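PDB 4N0H: glutamyl-tRNA(Gln) amidotransferase subunit B, mitochondrial from Saccharomyces cerevisiae, which forms the GatB-type subunit, built on a GatB/GatE catalytic domain, of a three-chain mitochondrial amidotransferase assembly. Local coordinates for residues 16-21 with 212-217. Residues are numbered along the deposited sequence; the frame is centred on the assembly and turned at random.
Sequences CGLEIH and VDVNLS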
ATOM      1  N   CYS B  16     -12.614  35.636  11.167  1.00 61.65           N
ATOM      2  CA  CYS B  16     -11.270  35.178  10.831  1.00 59.11           C
ATOM      3  C   CYS B  16     -10.847  33.907  11.574  1.00 56.17           C
ATOM      4  O   CYS B  16     -11.143  33.730  12.755  1.00 56.53           O
ATOM      5  CB  CYS B  16     -10.260  36.301  11.081  1.00 59.16           C
ATOM      6  SG  CYS B  16      -8.537  35.821  10.877  1.00 66.97           S
ATOM      7  N   GLY B  17     -10.149  33.027  10.865  1.00 52.66           N
ATOM      8  CA  GLY B  17      -9.638  31.802  11.451  1.00 50.47           C
ATOM      9  C   GLY B  17      -8.187  31.585  11.070  1.00 47.46           C
ATOM     10  O   GLY B  17      -7.713  32.129  10.075  1.00 50.70           O
ATOM     11  N   LEU B  18      -7.478  30.790  11.863  1.00 44.77           N
ATOM     12  CA  LEU B  18      -6.065  30.533  11.610  1.00 44.74           C
ATOM     13  C   LEU B  18      -5.785  29.052  11.394  1.00 44.03           C
ATOM     14  O   LEU B  18      -6.420  28.193  12.008  1.00 39.07           O
ATOM     15  CB  LEU B  18      -5.209  31.052  12.770  1.00 41.48           C
ATOM     16  CG  LEU B  18      -5.263  32.551  13.059  1.00 41.99           C
ATOM     17  CD1 LEU B  18      -4.476  32.876  14.318  1.00 44.09           C
ATOM     18  CD2 LEU B  18      -4.727  33.339  11.876  1.00 42.98           C
ATOM     19  N   GLU B  19      -4.829  28.766  10.514  1.00 41.95           N
ATOM     20  CA  GLU B  19      -4.310  27.414  10.349  1.00 45.20           C
ATOM     21  C   GLU B  19      -2.816  27.445  10.626  1.00 45.22           C
ATOM     22  O   GLU B  19      -2.045  28.032   9.863  1.00 45.90           O
ATOM     23  CB  GLU B  19      -4.586  26.898   8.940  1.00 50.64           C
ATOM     24  CG  GLU B  19      -6.063  26.799   8.613  1.00 61.33           C
ATOM     25  CD  GLU B  19      -6.319  26.484   7.155  1.00 71.51           C
ATOM     26  OE1 GLU B  19      -5.344  26.205   6.422  1.00 72.47           O
ATOM     27  OE2 GLU B  19      -7.498  26.519   6.741  1.00 77.41           O
ATOM     28  N   ILE B  20      -2.411  26.830  11.732  1.00 40.91           N
ATOM     29  CA  ILE B  20      -1.031  26.925  12.191  1.00 37.72           C
ATOM     30  C   ILE B  20      -0.287  25.597  12.137  1.00 37.09           C
ATOM     31  O   ILE B  20      -0.629  24.645  12.840  1.00 35.41           O
ATOM     32  CB  ILE B  20      -0.942  27.494  13.620  1.00 37.73           C
ATOM     33  CG1 ILE B  20      -1.639  28.854  13.697  1.00 42.91           C
ATOM     34  CG2 ILE B  20       0.512  27.617  14.046  1.00 29.54           C
ATOM     35  CD1 ILE B  20      -1.593  29.496  15.072  1.00 43.23           C
ATOM     36  N   HIS B  21       0.740  25.545  11.296  1.00 35.58           N
ATOM     37  CA  HIS B  21       1.588  24.370  11.207  1.00 32.19           C
ATOM     38  C   HIS B  21       2.788  24.556  12.112  1.00 34.35           C
ATOM     39  O   HIS B  21       3.423  25.610  12.115  1.00 36.36           O
ATOM     40  CB  HIS B  21       2.031  24.123   9.767  1.00 34.61           C
ATOM     41  CG  HIS B  21       0.919  23.694   8.864  1.00 40.98           C
ATOM     42  ND1 HIS B  21      -0.032  24.567   8.385  1.00 46.62           N
ATOM     43  CD2 HIS B  21       0.602  22.478   8.358  1.00 44.36           C
ATOM     44  CE1 HIS B  21      -0.884  23.911   7.619  1.00 48.62           C
ATOM     45  NE2 HIS B  21      -0.523  22.641   7.588  1.00 49.65           N
ATOM     46  N   VAL B 212       1.871  30.230   9.787  1.00 40.87           N
ATOM     47  CA  VAL B 212       0.488  30.641   9.991  1.00 43.23           C
ATOM     48  C   VAL B 212      -0.223  31.023   8.692  1.00 48.25           C
ATOM     49  O   VAL B 212       0.147  31.994   8.036  1.00 49.78           O
ATOM     50  CB  VAL B 212       0.406  31.831  10.963  1.00 42.20           C
ATOM     51  CG1 VAL B 212      -1.043  32.236  11.187  1.00 37.43           C
ATOM     52  CG2 VAL B 212       1.087  31.491  12.275  1.00 42.75           C
ATOM     53  N   ASP B 213      -1.237  30.247   8.326  1.00 49.25           N
ATOM     54  CA  ASP B 213      -2.145  30.631   7.251  1.00 49.64           C
ATOM     55  C   ASP B 213      -3.391  31.260   7.863  1.00 50.58           C
ATOM     56  O   ASP B 213      -3.736  30.978   9.009  1.00 50.07           O
ATOM     57  CB  ASP B 213      -2.548  29.418   6.411  1.00 53.12           C
ATOM     58  CG  ASP B 213      -1.378  28.803   5.669  1.00 59.11           C
ATOM     59  OD1 ASP B 213      -0.405  29.530   5.368  1.00 55.81           O
ATOM     60  OD2 ASP B 213      -1.441  27.586   5.382  1.00 64.01           O
ATOM     61  N   VAL B 214      -4.065  32.109   7.096  1.00 54.30           N
ATOM     62  CA  VAL B 214      -5.274  32.776   7.566  1.00 53.20           C
ATOM     63  C   VAL B 214      -6.425  32.508   6.609  1.00 53.33           C
ATOM     64  O   VAL B 214      -6.227  32.441   5.398  1.00 55.95           O
ATOM     65  CB  VAL B 214      -5.066  34.308   7.667  1.00 54.41           C
ATOM     66  CG1 VAL B 214      -6.326  35.002   8.180  1.00 54.34           C
ATOM     67  CG2 VAL B 214      -3.887  34.630   8.562  1.00 54.42           C
ATOM     68  N   ASN B 215      -7.622  32.330   7.155  1.00 50.26           N
ATOM     69  CA  ASN B 215      -8.836  32.364   6.352  1.00 56.81           C
ATOM     70  C   ASN B 215      -9.807  33.382   6.941  1.00 61.96           C
ATOM     71  O   ASN B 215      -9.977  33.454   8.159  1.00 61.75           O
ATOM     72  CB  ASN B 215      -9.486  30.981   6.254  1.00 59.55           C
ATOM     73  CG  ASN B 215      -9.793  30.383   7.611  1.00 62.52           C
ATOM     74  OD1 ASN B 215      -9.036  29.560   8.124  1.00 64.67           O
ATOM     75  ND2 ASN B 215     -10.909  30.796   8.202  1.00 63.44           N
ATOM     76  N   LEU B 216     -10.430  34.180   6.083  1.00 65.14           N
ATOM     77  CA  LEU B 216     -11.363  35.195   6.558  1.00 70.05           C
ATOM     78  C   LEU B 216     -12.503  35.479   5.585  1.00 73.58           C
ATOM     79  O   LEU B 216     -12.453  35.097   4.414  1.00 72.55           O
ATOM     80  CB  LEU B 216     -10.622  36.490   6.926  1.00 69.87           C
ATOM     81  CG  LEU B 216      -9.606  37.093   5.951  1.00 70.52           C
ATOM     82  CD1 LEU B 216     -10.285  37.795   4.788  1.00 71.54           C
ATOM     83  CD2 LEU B 216      -8.678  38.054   6.679  1.00 71.25           C
ATOM     84  N   SER B 217     -13.529  36.151   6.094  1.00 76.03           N
ATOM     85  CA  SER B 217     -14.658  36.593   5.289  1.00 77.10           C
ATOM     86  C   SER B 217     -15.387  37.689   6.048  1.00 80.80           C
ATOM     87  O   SER B 217     -15.665  37.548   7.239  1.00 79.00           O
ATOM     88  CB  SER B 217     -15.610  35.432   5.000  1.00 74.61           C
ATOM     89  OG  SER B 217     -16.246  34.985   6.184  1.00 73.83           O
TER
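Leu18 and Val214 stand side by side on the packed face of two antiparallel neighbours, strands 14-23 and 210-218, in the mixed sheet of the GatB/GatE catalytic domain, with Leu18 CD2 3.7 Å from Val214 CG2. The same leucine methyl also reaches Val212 CG1, so one leucine branch bridges two valines. Val214 sends CG1 anti to its backbone N (chi1 -179°), which carries that methyl to Cys16 SG at 3.6 Å. Apolar leucine, valine and cysteine side chains suit this buried layer, covered by helices 181-197 and 232-248, because they need no polar partner there.

The other face is polar and partly open to solvent, which suits acids and an amide. Gly17, having no side chain, lets the Asn215 amide fold back against its backbone, ND2 lying 3.6 Å from Gly17 CA. Glu19 crosses Asn215 at about a right angle, carboxylate and amide planes 48° apart.

Hydrogen-bonded pairs Gly17-Asn215 and Glu19-Asp213 alternate with non-hydrogen-bonded ones in this antiparallel ladder; Gly17 N to Asn215 O is the shortest bond at 2.7 Å. Backbone bonding and apolar packing thus join the strands, whereas the like-charged carboxylates, Glu19 OE1 4.3 Å from Asp213 OD2, probably add no attraction.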